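Local coordinates for protein Cyclo(L-leucyl-L-leucyl) synthase (PDB 6EZ3) that catalyses the ATP-independent formation of cyclodipeptides, including cyclo(L-leucyl-L-leucyl), from aminoacyl-tRNAs that deliver the activated amino acids, at residues 38-43 against 92-97; 21-26 against 43-48; 50-55 against 103-108; 25-30 against 55-60. All coordinates share one frame; numbering follows the deposited sequence.

Contact 1 (38-43 against 92-97); sequences YIRKII and EDEIIK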
loop_
_atom_site.group_PDB
_atom_site.type_symbol
_atom_site.label_atom_id
_atom_site.label_comp_id
_atom_site.label_asym_id
_atom_site.label_seq_id
_atom_site.Cartn_x
_atom_site.Cartn_y
_atom_site.Cartn_z
ATOM N N TYR A 38 -2.038 -16.770 -3.283
ATOM C CA TYR A 38 -1.159 -15.894 -2.509
ATOM C C TYR A 38 -1.900 -15.099 -1.422
ATOM O O TYR A 38 -1.516 -15.130 -0.247
ATOM C CB TYR A 38 -0.415 -14.935 -3.455
ATOM C CG TYR A 38 0.687 -14.180 -2.764
ATOM C CD1 TYR A 38 1.848 -14.824 -2.359
ATOM C CD2 TYR A 38 0.547 -12.834 -2.456
ATOM C CE1 TYR A 38 2.844 -14.148 -1.656
ATOM C CE2 TYR A 38 1.541 -12.146 -1.760
ATOM C CZ TYR A 38 2.693 -12.807 -1.373
ATOM O OH TYR A 38 3.697 -12.146 -0.733
ATOM N N ILE A 39 -2.947 -14.370 -1.834
ATOM C CA ILE A 39 -3.752 -13.553 -0.937
ATOM C C ILE A 39 -4.140 -14.328 0.325
ATOM O O ILE A 39 -4.042 -13.780 1.431
ATOM C CB ILE A 39 -4.946 -12.953 -1.678
ATOM C CG1 ILE A 39 -4.439 -12.034 -2.794
ATOM C CG2 ILE A 39 -5.872 -12.208 -0.701
ATOM C CD1 ILE A 39 -5.383 -11.794 -3.818
ATOM N N ARG A 40 -4.507 -15.620 0.153
ATOM C CA ARG A 40 -4.870 -16.530 1.228
ATOM C C ARG A 40 -3.673 -16.802 2.135
ATOM O O ARG A 40 -3.778 -16.652 3.355
ATOM C CB ARG A 40 -5.465 -17.804 0.640
ATOM C CG ARG A 40 -6.721 -17.461 -0.152
ATOM C CD ARG A 40 -7.675 -18.600 -0.433
ATOM N NE ARG A 40 -8.745 -18.139 -1.317
ATOM C CZ ARG A 40 -9.982 -17.848 -0.931
ATOM N NH1 ARG A 40 -10.882 -17.441 -1.823
ATOM N NH2 ARG A 40 -10.340 -17.990 0.342
ATOM N N LYS A 41 -2.526 -17.146 1.516
ATOM C CA LYS A 41 -1.250 -17.413 2.168
ATOM C C LYS A 41 -0.912 -16.289 3.135
ATOM O O LYS A 41 -0.679 -16.561 4.308
ATOM C CB LYS A 41 -0.107 -17.519 1.115
ATOM C CG LYS A 41 0.423 -18.929 0.881
ATOM C CD LYS A 41 1.907 -18.944 0.513
ATOM C CE LYS A 41 2.357 -20.291 0.006
ATOM N NZ LYS A 41 1.877 -20.571 -1.376
ATOM N N ILE A 42 -0.889 -15.032 2.648
ATOM C CA ILE A 42 -0.521 -13.857 3.448
ATOM C C ILE A 42 -1.499 -13.621 4.594
ATOM O O ILE A 42 -1.072 -13.176 5.644
ATOM C CB ILE A 42 -0.278 -12.564 2.598
ATOM C CG1 ILE A 42 -1.460 -12.238 1.676
ATOM C CG2 ILE A 42 1.054 -12.664 1.820
ATOM C CD1 ILE A 42 -1.372 -10.986 0.938
ATOM N N ILE A 43 -2.797 -13.927 4.402
ATOM C CA ILE A 43 -3.799 -13.770 5.453
ATOM C C ILE A 43 -3.552 -14.821 6.534
ATOM O O ILE A 43 -3.440 -14.478 7.718
ATOM C CB ILE A 43 -5.245 -13.762 4.922
ATOM C CG1 ILE A 43 -5.456 -12.551 3.982
ATOM C CG2 ILE A 43 -6.239 -13.781 6.097
ATOM C CD1 ILE A 43 -6.961 -12.099 3.740
ATOM N N GLU A 92 -12.556 -11.481 2.417
ATOM C CA GLU A 92 -13.630 -11.776 3.363
ATOM C C GLU A 92 -13.756 -13.269 3.631
ATOM O O GLU A 92 -13.956 -13.653 4.775
ATOM C CB GLU A 92 -14.949 -11.199 2.881
ATOM C CG GLU A 92 -15.002 -9.689 3.006
ATOM C CD GLU A 92 -16.363 -9.051 2.823
ATOM O OE1 GLU A 92 -17.360 -9.765 2.552
ATOM O OE2 GLU A 92 -16.422 -7.810 2.954
ATOM N N ASP A 93 -13.562 -14.103 2.593
ATOM C CA ASP A 93 -13.622 -15.550 2.704
ATOM C C ASP A 93 -12.548 -16.102 3.607
ATOM O O ASP A 93 -12.833 -16.978 4.435
ATOM C CB ASP A 93 -13.553 -16.198 1.329
ATOM C CG ASP A 93 -14.869 -16.838 0.939
ATOM O OD1 ASP A 93 -15.329 -17.756 1.676
ATOM O OD2 ASP A 93 -15.455 -16.417 -0.090
ATOM N N GLU A 94 -11.324 -15.567 3.480
ATOM C CA GLU A 94 -10.196 -16.020 4.291
ATOM C C GLU A 94 -10.276 -15.579 5.722
ATOM O O GLU A 94 -9.867 -16.339 6.612
ATOM C CB GLU A 94 -8.862 -15.605 3.686
ATOM C CG GLU A 94 -8.377 -16.598 2.662
ATOM C CD GLU A 94 -8.199 -18.037 3.119
ATOM O OE1 GLU A 94 -7.551 -18.288 4.167
ATOM O OE2 GLU A 94 -8.708 -18.920 2.397
ATOM N N ILE A 95 -10.806 -14.347 5.951
ATOM C CA ILE A 95 -10.972 -13.800 7.291
ATOM C C ILE A 95 -11.974 -14.667 8.065
ATOM O O ILE A 95 -11.684 -15.024 9.205
ATOM C CB ILE A 95 -11.297 -12.289 7.245
ATOM C CG1 ILE A 95 -10.081 -11.478 6.740
ATOM C CG2 ILE A 95 -11.783 -11.763 8.620
ATOM C CD1 ILE A 95 -10.467 -10.175 6.021
ATOM N N ILE A 96 -13.074 -15.123 7.406
ATOM C CA ILE A 96 -14.051 -16.025 8.036
ATOM C C ILE A 96 -13.387 -17.344 8.427
ATOM O O ILE A 96 -13.565 -17.812 9.563
ATOM C CB ILE A 96 -15.305 -16.277 7.191
ATOM C CG1 ILE A 96 -16.060 -14.978 6.894
ATOM C CG2 ILE A 96 -16.215 -17.254 7.930
ATOM C CD1 ILE A 96 -16.740 -14.942 5.516
ATOM N N LYS A 97 -12.587 -17.913 7.503
ATOM C CA LYS A 97 -11.879 -19.157 7.765
ATOM C C LYS A 97 -10.981 -19.027 8.991
ATOM O O LYS A 97 -10.711 -20.019 9.657
ATOM C CB LYS A 97 -11.055 -19.560 6.550
ATOM C CG LYS A 97 -11.866 -20.030 5.331
ATOM C CD LYS A 97 -10.973 -20.765 4.339
ATOM C CE LYS A 97 -11.365 -20.529 2.916
ATOM N NZ LYS A 97 -10.400 -21.186 2.006
#

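Contact 2 (21-26 against 43-48); sequences KHVILG and IQWANS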
loop_
_atom_site.group_PDB
_atom_site.type_symbol
_atom_site.label_atom_id
_atom_site.label_comp_id
_atom_site.label_asym_id
_atom_site.label_seq_id
_atom_site.Cartn_x
_atom_site.Cartn_y
_atom_site.Cartn_z
ATOM N N LYS A 21 2.300 -6.809 17.293
ATOM C CA LYS A 21 1.030 -6.161 17.632
ATOM C C LYS A 21 0.035 -6.105 16.473
ATOM O O LYS A 21 -1.096 -6.542 16.652
ATOM C CB LYS A 21 1.236 -4.775 18.236
ATOM C CG LYS A 21 1.735 -4.794 19.681
ATOM C CD LYS A 21 1.593 -3.419 20.334
ATOM C CE LYS A 21 2.773 -3.027 21.201
ATOM N NZ LYS A 21 2.926 -1.544 21.294
ATOM N N HIS A 22 0.438 -5.593 15.292
ATOM C CA HIS A 22 -0.430 -5.471 14.126
ATOM C C HIS A 22 0.360 -5.385 12.805
ATOM O O HIS A 22 1.443 -4.783 12.765
ATOM C CB HIS A 22 -1.311 -4.237 14.301
ATOM C CG HIS A 22 -2.344 -4.019 13.226
ATOM N ND1 HIS A 22 -2.089 -3.221 12.111
ATOM C CD2 HIS A 22 -3.618 -4.451 13.155
ATOM C CE1 HIS A 22 -3.203 -3.228 11.401
ATOM N NE2 HIS A 22 -4.151 -3.942 11.987
ATOM N N VAL A 23 -0.212 -5.945 11.720
ATOM C CA VAL A 23 0.345 -5.899 10.366
ATOM C C VAL A 23 -0.740 -5.430 9.370
ATOM O O VAL A 23 -1.933 -5.705 9.571
ATOM C CB VAL A 23 1.019 -7.245 9.933
ATOM C CG1 VAL A 23 0.029 -8.421 9.806
ATOM C CG2 VAL A 23 1.813 -7.066 8.648
ATOM N N ILE A 24 -0.320 -4.704 8.321
ATOM C CA ILE A 24 -1.161 -4.262 7.229
ATOM C C ILE A 24 -0.688 -5.079 6.074
ATOM O O ILE A 24 0.493 -5.028 5.721
ATOM C CB ILE A 24 -1.083 -2.730 6.919
ATOM C CG1 ILE A 24 -1.570 -1.868 8.125
ATOM C CG2 ILE A 24 -1.905 -2.382 5.645
ATOM C CD1 ILE A 24 -1.236 -0.442 8.040
ATOM N N LEU A 25 -1.581 -5.884 5.504
ATOM C CA LEU A 25 -1.221 -6.653 4.316
ATOM C C LEU A 25 -1.644 -5.800 3.121
ATOM O O LEU A 25 -2.820 -5.476 2.967
ATOM C CB LEU A 25 -1.883 -8.043 4.256
ATOM C CG LEU A 25 -1.806 -8.927 5.486
ATOM C CD1 LEU A 25 -2.673 -10.128 5.307
ATOM C CD2 LEU A 25 -0.413 -9.392 5.756
ATOM N N GLY A 26 -0.666 -5.361 2.351
ATOM C CA GLY A 26 -0.913 -4.591 1.153
ATOM C C GLY A 26 -1.128 -5.544 -0.006
ATOM O O GLY A 26 -0.205 -6.288 -0.386
ATOM N N ILE A 43 -2.797 -13.927 4.402
ATOM C CA ILE A 43 -3.799 -13.770 5.453
ATOM C C ILE A 43 -3.552 -14.821 6.534
ATOM O O ILE A 43 -3.440 -14.478 7.718
ATOM C CB ILE A 43 -5.245 -13.762 4.922
ATOM C CG1 ILE A 43 -5.456 -12.551 3.982
ATOM C CG2 ILE A 43 -6.239 -13.781 6.097
ATOM C CD1 ILE A 43 -6.961 -12.099 3.740
ATOM N N GLN A 44 -3.398 -16.085 6.123
ATOM C CA GLN A 44 -3.114 -17.154 7.065
ATOM C C GLN A 44 -1.867 -16.849 7.881
ATOM O O GLN A 44 -1.883 -17.062 9.086
ATOM C CB GLN A 44 -3.014 -18.512 6.353
ATOM C CG GLN A 44 -4.377 -19.173 6.041
ATOM C CD GLN A 44 -5.284 -19.418 7.237
ATOM O OE1 GLN A 44 -4.832 -19.643 8.382
ATOM N NE2 GLN A 44 -6.596 -19.373 6.991
ATOM N N TRP A 45 -0.823 -16.273 7.231
ATOM C CA TRP A 45 0.452 -15.838 7.824
ATOM C C TRP A 45 0.244 -14.693 8.821
ATOM O O TRP A 45 0.756 -14.758 9.936
ATOM C CB TRP A 45 1.457 -15.405 6.731
ATOM C CG TRP A 45 2.755 -14.862 7.273
ATOM C CD1 TRP A 45 3.826 -15.585 7.705
ATOM C CD2 TRP A 45 3.092 -13.481 7.479
ATOM N NE1 TRP A 45 4.810 -14.741 8.170
ATOM C CE2 TRP A 45 4.382 -13.445 8.049
ATOM C CE3 TRP A 45 2.415 -12.266 7.258
ATOM C CZ2 TRP A 45 5.018 -12.245 8.392
ATOM C CZ3 TRP A 45 3.039 -11.075 7.615
ATOM C CH2 TRP A 45 4.328 -11.074 8.165
ATOM N N ALA A 46 -0.520 -13.660 8.420
ATOM C CA ALA A 46 -0.784 -12.506 9.257
ATOM C C ALA A 46 -1.477 -13.010 10.474
ATOM O O ALA A 46 -0.997 -12.758 11.574
ATOM C CB ALA A 46 -1.674 -11.508 8.529
ATOM N N ASN A 47 -2.556 -13.797 10.268
ATOM C CA ASN A 47 -3.425 -14.354 11.298
ATOM C C ASN A 47 -2.695 -15.161 12.345
ATOM O O ASN A 47 -2.962 -14.988 13.536
ATOM C CB ASN A 47 -4.538 -15.171 10.669
ATOM C CG ASN A 47 -5.523 -15.736 11.651
ATOM O OD1 ASN A 47 -6.124 -15.017 12.438
ATOM N ND2 ASN A 47 -5.741 -17.033 11.586
ATOM N N SER A 48 -1.772 -16.028 11.904
ATOM C CA SER A 48 -0.983 -16.927 12.742
ATOM C C SER A 48 0.078 -16.255 13.571
ATOM O O SER A 48 0.304 -16.668 14.709
ATOM C CB SER A 48 -0.361 -18.025 11.898
ATOM O OG SER A 48 -1.419 -18.748 11.286
#

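Contact 3 (50-55 against 103-108); sequences FDDFSI and TNRIHR. With SO4 (sulfate ion), chain G.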
loop_
_atom_site.group_PDB
_atom_site.type_symbol
_atom_site.label_atom_id
_atom_site.label_comp_id
_atom_site.label_asym_id
_atom_site.label_seq_id
_atom_site.Cartn_x
_atom_site.Cartn_y
_atom_site.Cartn_z
ATOM N N PHE A 50 0.418 -12.583 14.150
ATOM C CA PHE A 50 0.105 -11.301 14.777
ATOM C C PHE A 50 -1.144 -11.276 15.650
ATOM O O PHE A 50 -2.062 -12.110 15.486
ATOM C CB PHE A 50 0.017 -10.194 13.707
ATOM C CG PHE A 50 1.330 -9.880 13.025
ATOM C CD1 PHE A 50 1.828 -10.709 12.022
ATOM C CD2 PHE A 50 2.060 -8.743 13.370
ATOM C CE1 PHE A 50 3.039 -10.414 11.389
ATOM C CE2 PHE A 50 3.267 -8.448 12.729
ATOM C CZ PHE A 50 3.739 -9.276 11.737
ATOM N N ASP A 51 -1.182 -10.266 16.559
ATOM C CA ASP A 51 -2.305 -10.048 17.454
ATOM C C ASP A 51 -3.497 -9.609 16.621
ATOM O O ASP A 51 -4.608 -10.096 16.834
ATOM C CB ASP A 51 -1.977 -9.004 18.556
ATOM C CG ASP A 51 -0.888 -9.375 19.566
ATOM O OD1 ASP A 51 -0.479 -10.559 19.601
ATOM O OD2 ASP A 51 -0.459 -8.483 20.325
ATOM N N ASP A 52 -3.236 -8.776 15.604
ATOM C CA ASP A 52 -4.259 -8.245 14.707
ATOM C C ASP A 52 -3.659 -7.877 13.342
ATOM O O ASP A 52 -2.461 -7.598 13.251
ATOM C CB ASP A 52 -4.824 -6.979 15.353
ATOM C CG ASP A 52 -6.268 -6.694 15.057
ATOM O OD1 ASP A 52 -6.809 -5.719 15.633
ATOM O OD2 ASP A 52 -6.869 -7.447 14.261
ATOM N N PHE A 53 -4.488 -7.823 12.291
ATOM C CA PHE A 53 -4.076 -7.391 10.954
ATOM C C PHE A 53 -5.206 -6.656 10.277
ATOM O O PHE A 53 -6.367 -6.770 10.673
ATOM C CB PHE A 53 -3.621 -8.566 10.076
ATOM C CG PHE A 53 -4.709 -9.564 9.741
ATOM C CD1 PHE A 53 -5.403 -9.482 8.541
ATOM C CD2 PHE A 53 -5.044 -10.579 10.634
ATOM C CE1 PHE A 53 -6.438 -10.364 8.257
ATOM C CE2 PHE A 53 -6.075 -11.467 10.343
ATOM C CZ PHE A 53 -6.747 -11.368 9.142
ATOM N N SER A 54 -4.852 -5.918 9.241
ATOM C CA SER A 54 -5.714 -5.129 8.372
ATOM C C SER A 54 -5.249 -5.469 6.988
ATOM O O SER A 54 -4.101 -5.890 6.802
ATOM C CB SER A 54 -5.420 -3.644 8.564
ATOM O OG SER A 54 -6.131 -3.069 9.642
ATOM N N ILE A 55 -6.087 -5.203 6.007
ATOM C CA ILE A 55 -5.736 -5.347 4.604
ATOM C C ILE A 55 -5.931 -3.982 3.930
ATOM O O ILE A 55 -6.905 -3.283 4.193
ATOM C CB ILE A 55 -6.543 -6.494 3.954
ATOM C CG1 ILE A 55 -6.062 -7.872 4.478
ATOM C CG2 ILE A 55 -6.479 -6.448 2.433
ATOM C CD1 ILE A 55 -7.067 -8.621 5.139
ATOM N N THR A 103 -15.513 -6.687 9.742
ATOM C CA THR A 103 -15.802 -5.285 10.074
ATOM C C THR A 103 -14.561 -4.557 10.546
ATOM O O THR A 103 -13.950 -4.924 11.541
ATOM C CB THR A 103 -16.994 -5.177 11.027
ATOM O OG1 THR A 103 -18.137 -5.556 10.290
ATOM C CG2 THR A 103 -17.226 -3.769 11.534
ATOM N N ASN A 104 -14.190 -3.562 9.743
ATOM C CA ASN A 104 -13.085 -2.602 9.804
ATOM C C ASN A 104 -11.702 -3.254 9.600
ATOM O O ASN A 104 -10.679 -2.587 9.794
ATOM C CB ASN A 104 -13.135 -1.703 11.048
ATOM C CG ASN A 104 -14.414 -0.880 11.218
ATOM O OD1 ASN A 104 -15.063 -0.962 12.270
ATOM N ND2 ASN A 104 -14.882 -0.137 10.189
ATOM N N ARG A 105 -11.684 -4.481 9.045
ATOM C CA ARG A 105 -10.471 -5.227 8.734
ATOM C C ARG A 105 -9.906 -4.891 7.367
ATOM O O ARG A 105 -8.685 -4.915 7.244
ATOM C CB ARG A 105 -10.719 -6.739 8.856
ATOM C CG ARG A 105 -9.468 -7.645 8.986
ATOM C CD ARG A 105 -9.045 -7.965 10.415
ATOM N NE ARG A 105 -10.164 -8.361 11.266
ATOM C CZ ARG A 105 -10.042 -8.790 12.516
ATOM N NH1 ARG A 105 -8.841 -8.908 13.072
ATOM N NH2 ARG A 105 -11.118 -9.119 13.217
ATOM N N ILE A 106 -10.763 -4.637 6.328
ATOM C CA ILE A 106 -10.332 -4.322 4.930
ATOM C C ILE A 106 -10.556 -2.846 4.621
ATOM O O ILE A 106 -11.646 -2.316 4.892
ATOM C CB ILE A 106 -11.038 -5.227 3.859
ATOM C CG1 ILE A 106 -10.991 -6.719 4.250
ATOM C CG2 ILE A 106 -10.463 -4.988 2.470
ATOM C CD1 ILE A 106 -11.962 -7.610 3.539
ATOM N N HIS A 107 -9.542 -2.190 4.047
ATOM C CA HIS A 107 -9.598 -0.767 3.680
ATOM C C HIS A 107 -9.019 -0.521 2.305
ATOM O O HIS A 107 -8.286 -1.354 1.778
ATOM C CB HIS A 107 -8.825 0.114 4.667
ATOM C CG HIS A 107 -9.089 -0.135 6.115
ATOM N ND1 HIS A 107 -8.075 -0.581 6.956
ATOM C CD2 HIS A 107 -10.190 0.112 6.852
ATOM C CE1 HIS A 107 -8.620 -0.675 8.158
ATOM N NE2 HIS A 107 -9.870 -0.234 8.162
ATOM N N ARG A 108 -9.321 0.640 1.752
ATOM C CA ARG A 108 -8.791 1.141 0.495
ATOM C C ARG A 108 -8.051 2.459 0.838
ATOM O O ARG A 108 -8.430 3.107 1.820
ATOM C CB ARG A 108 -9.956 1.449 -0.427
ATOM C CG ARG A 108 -10.656 0.242 -0.993
ATOM C CD ARG A 108 -11.652 0.705 -2.046
ATOM N NE ARG A 108 -11.037 1.048 -3.338
ATOM C CZ ARG A 108 -11.737 1.358 -4.423
ATOM N NH1 ARG A 108 -13.062 1.396 -4.375
ATOM N NH2 ARG A 108 -11.119 1.624 -5.568
HETATM S S SO4 G . -12.226 -10.686 16.455
HETATM O O1 SO4 G . -10.926 -10.136 16.035
HETATM O O2 SO4 G . -12.486 -11.886 15.658
HETATM O O3 SO4 G . -12.164 -11.019 17.891
HETATM O O4 SO4 G . -13.304 -9.696 16.257
#

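Contact 4 (25-30 against 55-60); sequences LGISPF and ILLAGE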
loop_
_atom_site.group_PDB
_atom_site.type_symbol
_atom_site.label_atom_id
_atom_site.label_comp_id
_atom_site.label_asym_id
_atom_site.label_seq_id
_atom_site.Cartn_x
_atom_site.Cartn_y
_atom_site.Cartn_z
ATOM N N LEU A 25 -1.581 -5.884 5.504
ATOM C CA LEU A 25 -1.221 -6.653 4.316
ATOM C C LEU A 25 -1.644 -5.800 3.121
ATOM O O LEU A 25 -2.820 -5.476 2.967
ATOM C CB LEU A 25 -1.883 -8.043 4.256
ATOM C CG LEU A 25 -1.806 -8.927 5.486
ATOM C CD1 LEU A 25 -2.673 -10.128 5.307
ATOM C CD2 LEU A 25 -0.413 -9.392 5.756
ATOM N N GLY A 26 -0.666 -5.361 2.351
ATOM C CA GLY A 26 -0.913 -4.591 1.153
ATOM C C GLY A 26 -1.128 -5.544 -0.006
ATOM O O GLY A 26 -0.205 -6.288 -0.386
ATOM N N ILE A 27 -2.369 -5.544 -0.555
ATOM C CA ILE A 27 -2.733 -6.314 -1.747
ATOM C C ILE A 27 -2.854 -5.341 -2.945
ATOM O O ILE A 27 -3.408 -4.257 -2.811
ATOM C CB ILE A 27 -3.948 -7.222 -1.490
ATOM C CG1 ILE A 27 -3.533 -8.356 -0.520
ATOM C CG2 ILE A 27 -4.498 -7.807 -2.798
ATOM C CD1 ILE A 27 -4.552 -8.773 0.519
ATOM N N SER A 28 -2.226 -5.686 -4.065
ATOM C CA SER A 28 -2.122 -4.857 -5.261
ATOM C C SER A 28 -3.064 -5.248 -6.401
ATOM O O SER A 28 -3.251 -6.444 -6.668
ATOM C CB SER A 28 -0.677 -4.823 -5.753
ATOM O OG SER A 28 0.108 -3.914 -5.003
ATOM N N PRO A 29 -3.617 -4.258 -7.143
ATOM C CA PRO A 29 -4.543 -4.612 -8.229
ATOM C C PRO A 29 -3.832 -4.974 -9.527
ATOM O O PRO A 29 -2.746 -4.461 -9.817
ATOM C CB PRO A 29 -5.388 -3.349 -8.390
ATOM C CG PRO A 29 -4.447 -2.242 -8.041
ATOM C CD PRO A 29 -3.494 -2.787 -7.003
ATOM N N PHE A 30 -4.465 -5.853 -10.314
ATOM C CA PHE A 30 -4.040 -6.279 -11.640
ATOM C C PHE A 30 -2.653 -6.922 -11.682
ATOM O O PHE A 30 -2.120 -7.129 -12.769
ATOM C CB PHE A 30 -4.156 -5.104 -12.649
ATOM C CG PHE A 30 -5.376 -4.208 -12.479
ATOM C CD1 PHE A 30 -5.236 -2.882 -12.077
ATOM C CD2 PHE A 30 -6.662 -4.697 -12.703
ATOM C CE1 PHE A 30 -6.362 -2.056 -11.909
ATOM C CE2 PHE A 30 -7.785 -3.870 -12.538
ATOM C CZ PHE A 30 -7.628 -2.558 -12.137
ATOM N N ILE A 55 -6.087 -5.203 6.007
ATOM C CA ILE A 55 -5.736 -5.347 4.604
ATOM C C ILE A 55 -5.931 -3.982 3.930
ATOM O O ILE A 55 -6.905 -3.283 4.193
ATOM C CB ILE A 55 -6.543 -6.494 3.954
ATOM C CG1 ILE A 55 -6.062 -7.872 4.478
ATOM C CG2 ILE A 55 -6.479 -6.448 2.433
ATOM C CD1 ILE A 55 -7.067 -8.621 5.139
ATOM N N LEU A 56 -4.973 -3.573 3.128
ATOM C CA LEU A 56 -5.083 -2.330 2.396
ATOM C C LEU A 56 -5.101 -2.688 0.933
ATOM O O LEU A 56 -4.190 -3.358 0.431
ATOM C CB LEU A 56 -3.979 -1.312 2.738
ATOM C CG LEU A 56 -4.288 0.127 2.263
ATOM C CD1 LEU A 56 -5.332 0.808 3.149
ATOM C CD2 LEU A 56 -3.028 0.982 2.147
ATOM N N LEU A 57 -6.203 -2.343 0.288
ATOM C CA LEU A 57 -6.463 -2.572 -1.126
ATOM C C LEU A 57 -6.306 -1.228 -1.863
ATOM O O LEU A 57 -6.313 -0.170 -1.226
ATOM C CB LEU A 57 -7.903 -3.080 -1.220
ATOM C CG LEU A 57 -8.177 -4.568 -1.438
ATOM C CD1 LEU A 57 -7.177 -5.482 -0.792
ATOM C CD2 LEU A 57 -9.570 -4.911 -1.007
ATOM N N ALA A 58 -6.164 -1.258 -3.186
ATOM C CA ALA A 58 -5.988 -0.034 -3.980
ATOM C C ALA A 58 -7.154 0.960 -3.888
ATOM O O ALA A 58 -8.317 0.562 -3.895
ATOM C CB ALA A 58 -5.758 -0.414 -5.420
ATOM N N GLY A 59 -6.833 2.242 -3.823
ATOM C CA GLY A 59 -7.835 3.306 -3.758
ATOM C C GLY A 59 -8.407 3.655 -5.120
ATOM O O GLY A 59 -8.051 3.034 -6.127
ATOM N N GLU A 60 -9.308 4.650 -5.160
ATOM C CA GLU A 60 -9.975 5.126 -6.379
ATOM C C GLU A 60 -8.993 5.585 -7.433
ATOM O O GLU A 60 -9.215 5.330 -8.620
ATOM C CB GLU A 60 -10.958 6.257 -6.063
ATOM C CG GLU A 60 -12.247 5.755 -5.439
ATOM C CD GLU A 60 -13.180 6.812 -4.878
ATOM O OE1 GLU A 60 -12.716 7.932 -4.552
ATOM O OE2 GLU A 60 -14.383 6.500 -4.737
#

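Contact 1 (38-43 against 92-97)
The Arg40 guanidinium meets the Glu94 carboxylate with its edge: OE2 of Glu94 lies in the guanidinium plane, while the carboxylate itself is turned 86° to that plane. The salt bridge from Arg40 NH2 to Glu94 OE2 is 2.8 Å long and nearly straight, 171° at the hydrogen, and uses the anti lone pair of OE2, the one away from OE1. Arginine suits the place because its chain, extended from CG to NE, crosses the Glu94 side chain at about a right angle before its charged end is reached. A bend at chi2 of Glu94 turns its carboxylate toward Arg40. Glu94 OE2 also takes a bond from Lys97, one turn further along the helix, whose NZ meets it at 2.9 Å nearly along the C-O axis. Segments 38-43 and 92-97 cross at -36°, their axes 9.8 Å apart, in the HUP-type alpha/beta fold of the cyclodipeptide synthases. One carboxylate oxygen holds two cations, which probably favours the ionised acid. Glu94 OE1 is bonded in turn by Gln44. Deeper in, where branched apolar chains suit the helix-sheet interface, Ile43 puts CD1 4.0 Å from Glu94 CB and also reaches Ile95, and both isoleucines rest on Phe53 and Ile55 of strand 52-57.

Contact 2 (21-26 against 43-48)
Strand 22-26 and the helical segment 43-48 run almost antiparallel, 171° between their directions and 9.3 Å between their axes, with Val23 opposite Ala46 and Leu25 nearest Ile43. Alternation along the strand sends Val23 and Leu25 toward the helix and Ile24 away from it. Ala46 suits the middle of the interface because its lone methyl lets the strand side chains close in. Both methyls of Leu25 press on it from the strand side, CD1 at 3.6 Å and CD2 at 3.7 Å from Ala46 CB, and Val23 CG1 reaches the same carbon at 3.7 Å. That valine methyl sits between the backbone N and the carbonyl carbon (chi1 66°), which leaves CG2 to meet the Trp45 ring. Leu25 CD1 also lies over the helix backbone, 3.8 Å from Ile43 CA. Trp45 offers the rim of its indole: Val23 CG2 and Leu25 CD2 both approach the ring at its edge, each 4.3 Å from Trp45 CZ3. The indole also touches Phe4, Phe50 and strand 218-225. No hydrogen bond crosses this apolar, buried interface. Such packing of a crossover helix on its first strand is characteristic of the beta-alpha-beta unit of Rossmann-like folds, here formed by strand 22-26, helix 36-49 and strand 52-57.

Contact 3 (50-55 against 103-108)
Two backbone hydrogen bonds join the strands in parallel: Ile55 N to Arg105 O and His107 N to Ile55 O, both 2.9 Å. Ile55 thus bonds through N and O to the residues flanking its bridge partner Ile106, and the strand directions differ by 38°. The charged contact is the salt bridge from Asp52 OD2 to Arg105 NH1, 2.7 Å long, in which the carboxylate and guanidinium planes stand 73° apart. Arg105 NH2 gives a straight bond (177°) to O1 of a sulfate ion, probably from the crystallisation liquor, at 3.0 Å; Thr101 holds the same ion. Arginine suits this site because its guanidinium can serve several acceptors, and its NE binds Thr101 O. Bends at chi2 and chi3 bring the chain back over Phe53, where the contact becomes a CH-pi one: Arg105 CD lies over one face, 4.3 Å from the ring centroid and offset toward the rim. Among apolar groups, CG2 of Ile55 meets CG2 of Ile106 at 4.2 Å, on the sheet face covered by helix 73-97. Strand 106-108, the outermost strand on this flank, follows helix 73-97 and continues the parallel part of the sheet in a Rossmann-like manner.

Contact 4 (25-30 against 55-60)
The carbonyl oxygen of Leu25 receives the backbone N-H of Leu56 at 2.9 Å, and it also lies 3.3 Å from CA of Ile55, a CA-H...O contact. Two residues on, Ile27 N returns a bond to Leu56 O at 3.0 Å, so that Leu56 is tied through both N and O in the usual parallel manner. Ile27 reaches along the sheet with CD1, which lies 3.6 Å from Ile55 CG2. Its CB meets Leu57 CD1 at 3.7 Å, the two chains side by side and pointing the same way; branched apolar residues fit this layer beneath helices 36-49 and 73-97. Past the strand ends, Pro29 sets CG 3.5 Å from Ala58 CB, where a small methyl accepts the rigid ring. Ser28, the probable nucleophile, directs its CB away from segment 55-60, and its OG is hydrogen-bonded with Tyr195 OH, of a probable substrate-binding residue. Regular backbone bonding up to Ile27, followed by apolar contact at Pro29, thus probably steadies the start of the loop that carries Ser28.

In the fold
From the N terminus, strand 22-26 leads through the loop bearing Ser28 into helix 36-49, and contact 2 closes this first loop by laying the helix back on its strand. Contact 4 starts from the same strand and closes the larger loop, so that contact 2 and contact 4 together complete one beta-alpha-beta unit. Contact 3 opens on strand 52-57 and reaches past helix 73-97 to strand 106-108; it follows contact 2 in series but crosses contact 4, with which it shares Ile55. Contact 1 crosses all three, joining helices 36-49 and 73-97 over the sheet face that carries Leu25 and Ile55. Its Ile43 and Ile95 meet Ile55, which binds the helix pair to strands 22-26, 52-57 and 106-108.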